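Local coordinates for protein probable succinyl-CoA:3-ketoacid coenzyme A transferase subunit B (Bacillus subtilis, PDB 3CDK) that probably transfers coenzyme A from succinyl-CoA to a 3-oxo acid, yielding a 3-oxoacyl-CoA and succinate, as one of two kinds of subunit, at residues Tyr85-Ser88 against Ala89-Phe92. Residues are numbered along the deposited sequence; the frame is centred on the assembly and turned at random.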
# COMPACT_ATOMS: atom_id res chain seq x y z
N TYR B 85 -7.89 6.02 -11.00
CA TYR B 85 -8.44 5.05 -10.06
C TYR B 85 -7.36 4.28 -9.29
O TYR B 85 -6.26 4.13 -9.77
CB TYR B 85 -9.32 4.06 -10.80
CG TYR B 85 -10.54 4.70 -11.45
CD1 TYR B 85 -11.66 5.05 -10.69
CD2 TYR B 85 -10.56 4.95 -12.80
CE1 TYR B 85 -12.79 5.62 -11.29
CE2 TYR B 85 -11.67 5.52 -13.41
CZ TYR B 85 -12.78 5.86 -12.65
OH TYR B 85 -13.86 6.43 -13.28
N PHE B 86 -7.71 3.81 -8.10
CA PHE B 86 -6.75 3.20 -7.20
C PHE B 86 -7.53 2.46 -6.15
O PHE B 86 -8.74 2.63 -6.07
CB PHE B 86 -5.82 4.24 -6.55
CG PHE B 86 -6.47 5.57 -6.23
CD1 PHE B 86 -7.09 5.77 -5.01
CD2 PHE B 86 -6.42 6.64 -7.14
CE1 PHE B 86 -7.69 7.00 -4.73
CE2 PHE B 86 -7.00 7.85 -6.86
CZ PHE B 86 -7.63 8.04 -5.67
N ASP B 87 -6.88 1.61 -5.36
CA ASP B 87 -7.65 0.86 -4.36
C ASP B 87 -7.83 1.64 -3.05
O ASP B 87 -7.36 2.78 -2.91
CB ASP B 87 -7.12 -0.57 -4.13
CG ASP B 87 -5.60 -0.64 -3.98
OD1 ASP B 87 -5.06 -0.23 -2.93
OD2 ASP B 87 -4.95 -1.15 -4.94
N SER B 88 -8.55 1.03 -2.13
CA SER B 88 -8.98 1.73 -0.93
C SER B 88 -7.80 2.07 -0.03
O SER B 88 -7.76 3.14 0.60
CB SER B 88 -10.02 0.90 -0.21
OG SER B 88 -11.20 0.82 -1.01
N ALA B 89 -6.79 1.20 -0.02
CA ALA B 89 -5.62 1.38 0.85
C ALA B 89 -4.80 2.54 0.31
O ALA B 89 -4.27 3.33 1.09
CB ALA B 89 -4.80 0.14 0.92
N GLU B 90 -4.71 2.62 -1.03
CA GLU B 90 -4.11 3.78 -1.71
C GLU B 90 -4.89 5.03 -1.38
O GLU B 90 -4.30 6.08 -1.14
CB GLU B 90 -4.07 3.63 -3.24
CG GLU B 90 -2.75 3.17 -3.80
CD GLU B 90 -1.63 4.19 -3.58
OE1 GLU B 90 -1.15 4.80 -4.56
OE2 GLU B 90 -1.23 4.38 -2.42
N SER B 91 -6.21 4.93 -1.36
CA SER B 91 -7.04 6.09 -1.27
C SER B 91 -6.78 6.76 0.06
O SER B 91 -6.65 8.00 0.12
CB SER B 91 -8.52 5.76 -1.42
OG SER B 91 -9.23 6.97 -1.62
N PHE B 92 -6.67 5.95 1.12
CA PHE B 92 -6.45 6.50 2.44
C PHE B 92 -4.99 6.78 2.74
O PHE B 92 -4.68 7.65 3.57
CB PHE B 92 -7.17 5.68 3.50
CG PHE B 92 -8.65 5.87 3.45
CD1 PHE B 92 -9.25 6.96 4.10
CD2 PHE B 92 -9.47 5.00 2.70
CE1 PHE B 92 -10.66 7.17 4.00
CE2 PHE B 92 -10.88 5.19 2.62
CZ PHE B 92 -11.46 6.27 3.25
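Asp87 and Ser88 start helix 88-96 with two backbone hydrogen bonds, Ser91 N to Asp87 O at 2.9 Å and Phe92 N to Ser88 O at 3.1 Å, as the chain leaves strand 83-85. Asp87 is the N-cap: its side chain leans forward beside the first turn, with CG between the backbone N and the carbonyl carbon (chi1 46°), and OD1 accepts a weak, long bond from Glu90 N at 3.4 Å, fairly straight at 159°. Phe86, the residue before the cap, packs against the same turn. Its CB meets Glu90 CB at 3.8 Å, while the rim of its ring runs alongside Ser91, where CE1 lies 3.5 Å from Ser91 OG, near the ring plane. That hydroxyl is hydrogen-bonded to the backbone oxygen of Glu50, the predicted active-site residue, and the other neighbours of Phe86 include Leu54 of strand 53-57. Phe92, one turn on from Ser88, brings the edge of its ring to Ser88 O, with CD2 3.3 Å away, and its side chain also touches Glu50. An acidic N-cap probably gains from the partial positive charge expected at a helix start, although its bond to Glu90 N is weak; Ser91, through its hydroxyl, and Phe92, through its side chain, join the start of the helix to the backbone and side chain of the probable catalytic glutamate.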